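Local coordinates for protein Proline/betaine transporter, RALF (Rickettsia prowazekii str. Madrid E, PDB 4D7R) that probably acts as a guanine nucleotide exchange factor through its Rickettsia Sec7 domain, joined in this engineered chimera to the capping domain of Legionella RalF, at residues His142-Glu145 with Gln146-Ile150; Ala158-Leu161 with Ala162-Thr165; Asp364-Lys367 with Lys368-Thr371. One frame throughout, in Å; residues are numbered along the deposited sequence.

Contact 1 (His142-Glu145 with Gln146-Ile150); sequences HYYE and QNLNI
Gln146 lays its aliphatic CG over one face of the His142 imidazole, one helical turn back, in a CH-pi contact of 3.7 Å from CG to the ring centroid. The amide beyond follows the ring, its plane only 28° from that of the imidazole, while the polar ends turn to the loop after helix 92-103: His142 NE2 bonds to Phe105 O, and Gln146 OE1 to Phe107 N. Beside it Asn147 repeats the theme on Tyr143. With CG beside its own backbone N (chi1 -65°), Asn147 turns back so that ND2 lies over the rim of the phenol ring and donates to Tyr143 O at 3.1 Å. The same amide is gripped by Phe107 O, and its OD1 by Glu109 N, so a short polar side chain suits this buried place.

These residues form the C-terminal end of helix 129-146 in the Rickettsia Sec7 domain, an all-helical fold, where the chain leaves the helix. Gln146 N still bonds to His142 O at 3.0 Å, but Asn147 N takes Tyr144 O at 2.9 Å, three residues back. Past the turn, Leu148 puts CD1 over a face of the Tyr144 ring, 4.0 Å from its centroid. A water donates to Glu145 O at 3.1 Å and accepts from Leu148 N at 2.9 Å, bridging the backbone as the chain turns into the loop.

Contact 2 (Ala158-Leu161 with Ala162-Thr165); sequences AYIL and AYQT
Two aromatic rings one turn apart, Tyr159 and Tyr163, meet in an offset edge-to-face pair, with the edge of Tyr163 directed at a face of Tyr159. The centroids are 5.3 Å apart and the planes 74° apart; Tyr163 CD2 makes the closest approach, 3.7 Å from Tyr159 CE2. Tyr163 reaches this spot because its CG stands between the backbone N and the carbonyl carbon (chi1 81°), which folds the ring back over the preceding turn.

The same turn of the ring sets up a CH-pi contact: Ile160 CA lies under one face of Tyr163, 4.1 Å from its centroid. An apolar one adds to it, with Ile160 CG2 3.9 Å from Tyr163 CZ. The two side chains run side by side in the same direction, the isoleucine's CG1 and CG2 branches both lying alongside the phenol.

Hydrogen bonding is that of a regular alpha-helix, each carbonyl from Ala158 to Leu161 taking the N-H four residues on. Leu161 O carries a second load: Thr165 OG1 donates to it at 2.7 Å and Thr165 N at 3.0 Å, from opposite faces of the carbonyl plane. Threonine suits this buried position, since its hydroxyl is satisfied by the helix's own backbone.

Ala158 packs on Tyr144 and Ala162 on Val136, both of helix 129-146; a single methyl group suits such a helix-to-helix face. Leu161 packs against Phe205, Leu206 and Ile209 of helix 203-215. Tyr159 OH bonds to Asp133 of helix 129-146. It also bonds to Lys275 and Trp277 of the Legionella capping domain, and Tyr163 stacks on Trp277; both join the two halves of an engineered fusion, whereas the other packing is within the Sec7 domain.

Contact 3 (Asp364-Lys367 with Lys368-Thr371); sequences DNQK and KLIT
Leu369 sends CD1 to within 3.9 Å of Gln366 OE1, three residues back, a van der Waals approach in which the two side chains cross at an angle. A looser touch joins Asn365 and Lys368: the lysine's CE comes to 4.2 Å from Asn365 OD1. Ile370 packs CG1 against the backbone instead, 3.3 Å from Gln366 O; chi1 of -71° sets CG1 beside the residue's own N, which points it back at the preceding turn.

Behind these contacts stands regular alpha-helical hydrogen bonding, each carbonyl from Asp364 to Lys367 taking the N-H four residues on. Ile370 N donates to Gln366 O at 3.0 Å and Thr371 N to Lys367 O at 3.2 Å. A water also donates to Lys367 O, at 2.8 Å, and is hydrogen-bonded to Thr371 OG1 at 2.7 Å. Asn365 and Lys368 suit the exposed face, whereas Ile370 is turned to the covered one.

The segments belong to helix 356-376, the last of the modelled chain, in the Legionella capping part. One side of it meets helix 330-339, where Gln366 rests on Asp332, Lys336 and Ala339, Ile370 also packs on Ala339, and Lys367 NZ bonds to Ala339 O at the end of that helix.

Contacts 1 and 2 belong to the Rickettsia Sec7 half of the chimera, and contact 3 to the Legionella capping half. Contact 1 closes helix 129-146 and contact 2 lies on the next helix, 155-173; their centres are about 14 Å apart, and they touch where Tyr144 CB meets Ala158 CB at 4.1 Å. Contact 3, last along the chain, sits on helix 356-376, across the chain's centre, about 54 Å from contact 1 and 46 Å from contact 2, centre to centre. The capping part's antiparallel sheet lies between contacts 2 and 3 in sequence. Contacts 1 and 2 thus join neighbouring Sec7 helices, contact 2 also meeting the capping part at the engineered junction.

Contact 1 (His142-Glu145 with Gln146-Ile150)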
ATOM      1  N   HIS A 142       2.943 -13.487  12.412  1.00 14.72           N
ATOM      2  CA  HIS A 142       3.510 -14.809  12.147  1.00 14.80           C
ATOM      3  C   HIS A 142       4.845 -15.041  12.866  1.00 16.98           C
ATOM      4  O   HIS A 142       5.082 -16.160  13.366  1.00 15.23           O
ATOM      5  CB  HIS A 142       3.622 -15.086  10.633  1.00 15.85           C
ATOM      6  CG  HIS A 142       4.206 -16.439  10.306  1.00 20.03           C
ATOM      7  ND1 HIS A 142       3.568 -17.618  10.684  1.00 22.40           N
ATOM      8  CD2 HIS A 142       5.353 -16.756   9.659  1.00 22.92           C
ATOM      9  CE1 HIS A 142       4.336 -18.601  10.242  1.00 22.75           C
ATOM     10  NE2 HIS A 142       5.440 -18.137   9.651  1.00 23.15           N
ATOM     11  N   TYR A 143       5.689 -13.985  12.961  1.00 13.94           N
ATOM     12  CA  TYR A 143       6.965 -14.119  13.649  1.00 13.48           C
ATOM     13  C   TYR A 143       6.736 -14.430  15.133  1.00 18.09           C
ATOM     14  O   TYR A 143       7.372 -15.321  15.675  1.00 18.60           O
ATOM     15  CB  TYR A 143       7.889 -12.898  13.442  1.00 14.11           C
ATOM     16  CG  TYR A 143       9.202 -13.107  14.168  1.00 15.54           C
ATOM     17  CD1 TYR A 143       9.339 -12.764  15.514  1.00 16.68           C
ATOM     18  CD2 TYR A 143      10.260 -13.780  13.556  1.00 17.68           C
ATOM     19  CE1 TYR A 143      10.500 -13.060  16.220  1.00 17.74           C
ATOM     20  CE2 TYR A 143      11.454 -14.015  14.235  1.00 18.89           C
ATOM     21  CZ  TYR A 143      11.557 -13.679  15.577  1.00 21.70           C
ATOM     22  OH  TYR A 143      12.706 -13.909  16.287  1.00 17.30           O
ATOM     23  N   TYR A 144       5.779 -13.745  15.748  1.00 15.95           N
ATOM     24  CA  TYR A 144       5.379 -13.945  17.133  1.00 16.42           C
ATOM     25  C   TYR A 144       4.862 -15.369  17.309  1.00 19.41           C
ATOM     26  O   TYR A 144       5.354 -16.107  18.171  1.00 18.53           O
ATOM     27  CB  TYR A 144       4.307 -12.919  17.549  1.00 17.62           C
ATOM     28  CG  TYR A 144       3.621 -13.261  18.858  1.00 20.21           C
ATOM     29  CD1 TYR A 144       4.335 -13.309  20.054  1.00 21.75           C
ATOM     30  CD2 TYR A 144       2.272 -13.606  18.891  1.00 21.77           C
ATOM     31  CE1 TYR A 144       3.726 -13.693  21.248  1.00 23.21           C
ATOM     32  CE2 TYR A 144       1.646 -13.969  20.088  1.00 22.56           C
ATOM     33  CZ  TYR A 144       2.376 -13.996  21.263  1.00 29.62           C
ATOM     34  OH  TYR A 144       1.760 -14.311  22.447  1.00 29.87           O
ATOM     35  N   GLU A 145       3.920 -15.772  16.453  1.00 16.49           N
ATOM     36  CA  GLU A 145       3.350 -17.126  16.501  1.00 16.07           C
ATOM     37  C   GLU A 145       4.382 -18.256  16.405  1.00 18.89           C
ATOM     38  O   GLU A 145       4.194 -19.293  17.053  1.00 18.06           O
ATOM     39  CB  GLU A 145       2.209 -17.281  15.494  1.00 17.17           C
ATOM     40  CG  GLU A 145       0.943 -16.564  15.962  1.00 26.99           C
ATOM     41  CD  GLU A 145      -0.214 -16.437  14.985  1.00 41.24           C
ATOM     42  OE1 GLU A 145      -0.005 -16.655  13.773  1.00 35.09           O
ATOM     43  OE2 GLU A 145      -1.334 -16.102  15.435  1.00 40.40           O
ATOM     44  N   GLN A 146       5.489 -18.046  15.644  1.00 16.11           N
ATOM     45  CA  GLN A 146       6.551 -19.041  15.492  1.00 17.63           C
ATOM     46  C   GLN A 146       7.594 -18.978  16.609  1.00 21.91           C
ATOM     47  O   GLN A 146       8.467 -19.843  16.671  1.00 21.17           O
ATOM     48  CB  GLN A 146       7.231 -18.913  14.118  1.00 18.63           C
ATOM     49  CG  GLN A 146       6.237 -19.164  12.978  1.00 25.52           C
ATOM     50  CD  GLN A 146       6.801 -20.038  11.902  1.00 36.70           C
ATOM     51  OE1 GLN A 146       7.642 -19.622  11.137  1.00 34.62           O
ATOM     52  NE2 GLN A 146       6.267 -21.224  11.759  1.00 34.62           N
ATOM     53  N   ASN A 147       7.537 -17.952  17.466  1.00 18.91           N
ATOM     54  CA  ASN A 147       8.507 -17.773  18.545  1.00 18.86           C
ATOM     55  C   ASN A 147       7.762 -17.270  19.777  1.00 23.43           C
ATOM     56  O   ASN A 147       8.188 -16.310  20.422  1.00 22.96           O
ATOM     57  CB  ASN A 147       9.574 -16.762  18.108  1.00 18.44           C
ATOM     58  CG  ASN A 147      10.412 -17.238  16.961  1.00 27.85           C
ATOM     59  OD1 ASN A 147      11.318 -18.047  17.149  1.00 19.41           O
ATOM     60  ND2 ASN A 147      10.070 -16.814  15.742  1.00 19.73           N
ATOM     61  N   LEU A 148       6.627 -17.917  20.077  1.00 20.87           N
ATOM     62  CA  LEU A 148       5.700 -17.537  21.125  1.00 21.02           C
ATOM     63  C   LEU A 148       6.305 -17.201  22.479  1.00 25.13           C
ATOM     64  O   LEU A 148       6.849 -18.073  23.151  1.00 22.88           O
ATOM     65  CB  LEU A 148       4.591 -18.591  21.250  1.00 21.44           C
ATOM     66  CG  LEU A 148       3.247 -18.091  21.752  1.00 26.47           C
ATOM     67  CD1 LEU A 148       2.418 -17.521  20.602  1.00 25.94           C
ATOM     68  CD2 LEU A 148       2.497 -19.208  22.472  1.00 30.50           C
ATOM     69  N   ASN A 149       6.240 -15.921  22.857  1.00 22.83           N
ATOM     70  CA  ASN A 149       6.724 -15.425  24.153  1.00 22.73           C
ATOM     71  C   ASN A 149       8.203 -15.682  24.444  1.00 25.57           C
ATOM     72  O   ASN A 149       8.596 -15.629  25.601  1.00 26.53           O
ATOM     73  CB  ASN A 149       5.806 -15.889  25.308  1.00 23.98           C
ATOM     74  CG  ASN A 149       4.339 -15.689  25.032  1.00 35.12           C
ATOM     75  OD1 ASN A 149       3.896 -14.616  24.604  1.00 26.37           O
ATOM     76  ND2 ASN A 149       3.556 -16.728  25.254  1.00 26.62           N
ATOM     77  N   ILE A 150       9.036 -15.918  23.404  1.00 20.49           N
ATOM     78  CA  ILE A 150      10.476 -16.109  23.602  1.00 19.92           C
ATOM     79  C   ILE A 150      11.119 -14.717  23.814  1.00 23.12           C
ATOM     80  O   ILE A 150      11.649 -14.458  24.881  1.00 23.99           O
ATOM     81  CB  ILE A 150      11.172 -16.933  22.476  1.00 22.72           C
ATOM     82  CG1 ILE A 150      10.599 -18.377  22.391  1.00 23.24           C
ATOM     83  CG2 ILE A 150      12.695 -16.959  22.705  1.00 23.42           C
ATOM     84  CD1 ILE A 150      10.977 -19.136  21.123  1.00 29.97           C
TER
HETATM   85  O   HOH W   1       6.053 -20.639  19.144  1.00 32.74           O

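Contact 2 (Ala158-Leu161 with Ala162-Thr165)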
ATOM      1  N   ALA A 158       4.996  -7.377  18.437  1.00 13.12           N
ATOM      2  CA  ALA A 158       5.714  -7.705  17.186  1.00 13.58           C
ATOM      3  C   ALA A 158       5.539  -6.597  16.135  1.00 18.01           C
ATOM      4  O   ALA A 158       6.497  -6.195  15.462  1.00 16.50           O
ATOM      5  CB  ALA A 158       5.232  -9.041  16.641  1.00 14.80           C
ATOM      6  N   TYR A 159       4.326  -6.047  16.079  1.00 16.61           N
ATOM      7  CA  TYR A 159       3.956  -5.009  15.125  1.00 16.15           C
ATOM      8  C   TYR A 159       4.603  -3.689  15.477  1.00 17.15           C
ATOM      9  O   TYR A 159       5.146  -3.056  14.580  1.00 17.93           O
ATOM     10  CB  TYR A 159       2.432  -4.902  15.013  1.00 16.78           C
ATOM     11  CG  TYR A 159       1.944  -3.710  14.219  1.00 14.73           C
ATOM     12  CD1 TYR A 159       2.004  -3.703  12.829  1.00 16.34           C
ATOM     13  CD2 TYR A 159       1.383  -2.608  14.857  1.00 15.29           C
ATOM     14  CE1 TYR A 159       1.533  -2.619  12.095  1.00 13.82           C
ATOM     15  CE2 TYR A 159       0.908  -1.518  14.132  1.00 15.33           C
ATOM     16  CZ  TYR A 159       0.958  -1.541  12.751  1.00 15.91           C
ATOM     17  OH  TYR A 159       0.463  -0.483  12.045  1.00 18.27           O
ATOM     18  N   ILE A 160       4.596  -3.290  16.767  1.00 15.89           N
ATOM     19  CA  ILE A 160       5.234  -2.041  17.175  1.00 16.22           C
ATOM     20  C   ILE A 160       6.744  -2.139  16.935  1.00 18.62           C
ATOM     21  O   ILE A 160       7.313  -1.213  16.369  1.00 18.58           O
ATOM     22  CB  ILE A 160       4.862  -1.614  18.617  1.00 19.98           C
ATOM     23  CG1 ILE A 160       3.324  -1.480  18.745  1.00 20.36           C
ATOM     24  CG2 ILE A 160       5.574  -0.277  18.997  1.00 20.14           C
ATOM     25  CD1 ILE A 160       2.733  -1.753  20.098  1.00 27.91           C
ATOM     26  N   LEU A 161       7.359  -3.301  17.261  1.00 15.65           N
ATOM     27  CA  LEU A 161       8.796  -3.509  17.039  1.00 14.66           C
ATOM     28  C   LEU A 161       9.148  -3.372  15.560  1.00 15.45           C
ATOM     29  O   LEU A 161      10.146  -2.724  15.242  1.00 12.84           O
ATOM     30  CB  LEU A 161       9.241  -4.865  17.611  1.00 13.85           C
ATOM     31  CG  LEU A 161      10.719  -5.247  17.456  1.00 19.36           C
ATOM     32  CD1 LEU A 161      11.645  -4.327  18.259  1.00 19.78           C
ATOM     33  CD2 LEU A 161      10.954  -6.665  17.872  1.00 20.48           C
ATOM     34  N   ALA A 162       8.301  -3.900  14.694  1.00 13.19           N
ATOM     35  CA  ALA A 162       8.551  -3.858  13.272  1.00 13.72           C
ATOM     36  C   ALA A 162       8.453  -2.415  12.733  1.00 16.83           C
ATOM     37  O   ALA A 162       9.321  -1.997  12.035  1.00 15.00           O
ATOM     38  CB  ALA A 162       7.610  -4.768  12.523  1.00 14.80           C
ATOM     39  N   TYR A 163       7.405  -1.675  13.095  1.00 13.68           N
ATOM     40  CA  TYR A 163       7.272  -0.325  12.583  1.00 14.16           C
ATOM     41  C   TYR A 163       8.335   0.621  13.140  1.00 17.31           C
ATOM     42  O   TYR A 163       8.818   1.457  12.416  1.00 17.84           O
ATOM     43  CB  TYR A 163       5.843   0.231  12.576  1.00 15.53           C
ATOM     44  CG  TYR A 163       5.241   0.804  13.823  1.00 14.87           C
ATOM     45  CD1 TYR A 163       5.755   1.919  14.424  1.00 16.11           C
ATOM     46  CD2 TYR A 163       4.090   0.259  14.364  1.00 15.39           C
ATOM     47  CE1 TYR A 163       5.187   2.428  15.543  1.00 16.88           C
ATOM     48  CE2 TYR A 163       3.524   0.774  15.471  1.00 15.06           C
ATOM     49  CZ  TYR A 163       4.068   1.861  16.053  1.00 22.89           C
ATOM     50  OH  TYR A 163       3.499   2.378  17.145  1.00 27.50           O
ATOM     51  N   GLN A 164       8.745   0.393  14.389  1.00 12.92           N
ATOM     52  CA  GLN A 164       9.802   1.192  15.009  1.00 12.95           C
ATOM     53  C   GLN A 164      11.149   0.904  14.332  1.00 17.54           C
ATOM     54  O   GLN A 164      11.952   1.816  14.194  1.00 16.86           O
ATOM     55  CB  GLN A 164       9.874   0.980  16.537  1.00 13.92           C
ATOM     56  CG  GLN A 164       8.687   1.549  17.310  1.00 17.40           C
ATOM     57  CD  GLN A 164       8.784   3.024  17.631  1.00 31.27           C
ATOM     58  OE1 GLN A 164       9.853   3.641  17.593  1.00 23.53           O
ATOM     59  NE2 GLN A 164       7.675   3.596  18.069  1.00 23.62           N
ATOM     60  N   THR A 165      11.371  -0.343  13.872  1.00 14.54           N
ATOM     61  CA  THR A 165      12.617  -0.766  13.210  1.00 14.45           C
ATOM     62  C   THR A 165      12.672  -0.133  11.824  1.00 16.25           C
ATOM     63  O   THR A 165      13.726   0.331  11.393  1.00 15.30           O
ATOM     64  CB  THR A 165      12.708  -2.312  13.159  1.00 17.02           C
ATOM     65  OG1 THR A 165      12.722  -2.834  14.475  1.00 14.46           O
ATOM     66  CG2 THR A 165      13.950  -2.802  12.438  1.00 17.39           C
TER

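Contact 3 (Asp364-Lys367 with Lys368-Thr371)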
ATOM      1  N   ASP A 364      -9.222  11.314 -20.021  1.00 16.05           N
ATOM      2  CA  ASP A 364      -9.066  12.241 -21.150  1.00 17.59           C
ATOM      3  C   ASP A 364     -10.410  12.728 -21.624  1.00 23.77           C
ATOM      4  O   ASP A 364     -10.561  13.915 -21.885  1.00 24.12           O
ATOM      5  CB  ASP A 364      -8.277  11.619 -22.307  1.00 20.05           C
ATOM      6  CG  ASP A 364      -6.799  11.405 -22.032  1.00 32.26           C
ATOM      7  OD1 ASP A 364      -6.274  12.016 -21.069  1.00 33.94           O
ATOM      8  OD2 ASP A 364      -6.154  10.661 -22.804  1.00 33.48           O
ATOM      9  N   ASN A 365     -11.397  11.829 -21.666  1.00 21.43           N
ATOM     10  CA  ASN A 365     -12.745  12.178 -22.066  1.00 23.53           C
ATOM     11  C   ASN A 365     -13.381  13.195 -21.119  1.00 26.91           C
ATOM     12  O   ASN A 365     -14.020  14.125 -21.603  1.00 27.11           O
ATOM     13  CB  ASN A 365     -13.614  10.915 -22.250  1.00 26.63           C
ATOM     14  CG  ASN A 365     -13.323  10.124 -23.523  1.00 42.91           C
ATOM     15  OD1 ASN A 365     -12.461  10.464 -24.351  1.00 33.98           O
ATOM     16  ND2 ASN A 365     -14.025   9.023 -23.698  1.00 33.98           N
ATOM     17  N   GLN A 366     -13.192  13.035 -19.785  1.00 22.82           N
ATOM     18  CA  GLN A 366     -13.730  13.975 -18.788  1.00 22.43           C
ATOM     19  C   GLN A 366     -13.105  15.341 -18.955  1.00 26.67           C
ATOM     20  O   GLN A 366     -13.829  16.330 -18.881  1.00 27.16           O
ATOM     21  CB  GLN A 366     -13.583  13.472 -17.336  1.00 22.82           C
ATOM     22  CG  GLN A 366     -14.503  12.308 -16.948  1.00 31.87           C
ATOM     23  CD  GLN A 366     -15.988  12.543 -17.192  1.00 48.33           C
ATOM     24  OE1 GLN A 366     -16.514  13.665 -17.109  1.00 34.44           O
ATOM     25  NE2 GLN A 366     -16.705  11.468 -17.483  1.00 47.63           N
ATOM     26  N   LYS A 367     -11.777  15.400 -19.240  1.00 22.54           N
ATOM     27  CA  LYS A 367     -11.080  16.669 -19.508  1.00 21.31           C
ATOM     28  C   LYS A 367     -11.642  17.360 -20.754  1.00 26.89           C
ATOM     29  O   LYS A 367     -11.892  18.572 -20.732  1.00 25.42           O
ATOM     30  CB  LYS A 367      -9.565  16.445 -19.649  1.00 23.30           C
ATOM     31  CG  LYS A 367      -8.851  16.191 -18.318  1.00 19.62           C
ATOM     32  CD  LYS A 367      -8.860  17.447 -17.459  1.00 23.60           C
ATOM     33  CE  LYS A 367      -7.664  17.580 -16.575  1.00 33.91           C
ATOM     34  NZ  LYS A 367      -7.936  18.499 -15.433  1.00 29.17           N
ATOM     35  N   LYS A 368     -11.902  16.578 -21.822  1.00 23.79           N
ATOM     36  CA  LYS A 368     -12.464  17.124 -23.060  1.00 23.94           C
ATOM     37  C   LYS A 368     -13.866  17.691 -22.812  1.00 29.48           C
ATOM     38  O   LYS A 368     -14.172  18.775 -23.322  1.00 30.78           O
ATOM     39  CB  LYS A 368     -12.481  16.057 -24.170  1.00 25.93           C
ATOM     40  CG  LYS A 368     -11.089  15.703 -24.694  1.00 32.63           C
ATOM     41  CD  LYS A 368     -11.104  15.305 -26.164  1.00 42.98           C
ATOM     42  CE  LYS A 368     -11.000  13.820 -26.388  1.00 50.98           C
ATOM     43  NZ  LYS A 368     -11.249  13.481 -27.817  1.00 52.60           N
ATOM     44  N   LEU A 369     -14.721  16.975 -22.028  1.00 25.76           N
ATOM     45  CA  LEU A 369     -16.085  17.438 -21.704  1.00 26.54           C
ATOM     46  C   LEU A 369     -16.050  18.766 -20.921  1.00 29.69           C
ATOM     47  O   LEU A 369     -16.832  19.670 -21.207  1.00 28.80           O
ATOM     48  CB  LEU A 369     -16.880  16.378 -20.905  1.00 26.65           C
ATOM     49  CG  LEU A 369     -17.384  15.156 -21.693  1.00 32.05           C
ATOM     50  CD1 LEU A 369     -17.948  14.093 -20.748  1.00 31.80           C
ATOM     51  CD2 LEU A 369     -18.432  15.540 -22.731  1.00 35.93           C
ATOM     52  N   ILE A 370     -15.160  18.865 -19.919  1.00 25.99           N
ATOM     53  CA  ILE A 370     -15.002  20.093 -19.117  1.00 25.71           C
ATOM     54  C   ILE A 370     -14.674  21.299 -20.019  1.00 30.47           C
ATOM     55  O   ILE A 370     -15.262  22.361 -19.842  1.00 29.95           O
ATOM     56  CB  ILE A 370     -13.959  19.877 -17.997  1.00 26.88           C
ATOM     57  CG1 ILE A 370     -14.528  18.930 -16.916  1.00 25.92           C
ATOM     58  CG2 ILE A 370     -13.479  21.216 -17.395  1.00 25.78           C
ATOM     59  CD1 ILE A 370     -13.467  18.299 -15.942  1.00 25.24           C
ATOM     60  N   THR A 371     -13.734  21.117 -20.972  1.00 28.75           N
ATOM     61  CA  THR A 371     -13.280  22.131 -21.941  1.00 28.29           C
ATOM     62  C   THR A 371     -14.450  22.615 -22.829  1.00 31.61           C
ATOM     63  O   THR A 371     -14.627  23.827 -23.007  1.00 28.89           O
ATOM     64  CB  THR A 371     -12.048  21.606 -22.717  1.00 33.71           C
ATOM     65  OG1 THR A 371     -11.005  21.303 -21.782  1.00 28.30           O
ATOM     66  CG2 THR A 371     -11.542  22.596 -23.798  1.00 35.73           C
TER
HETATM   67  O   HOH W   2     -10.472  20.499 -19.214  1.00 34.43           O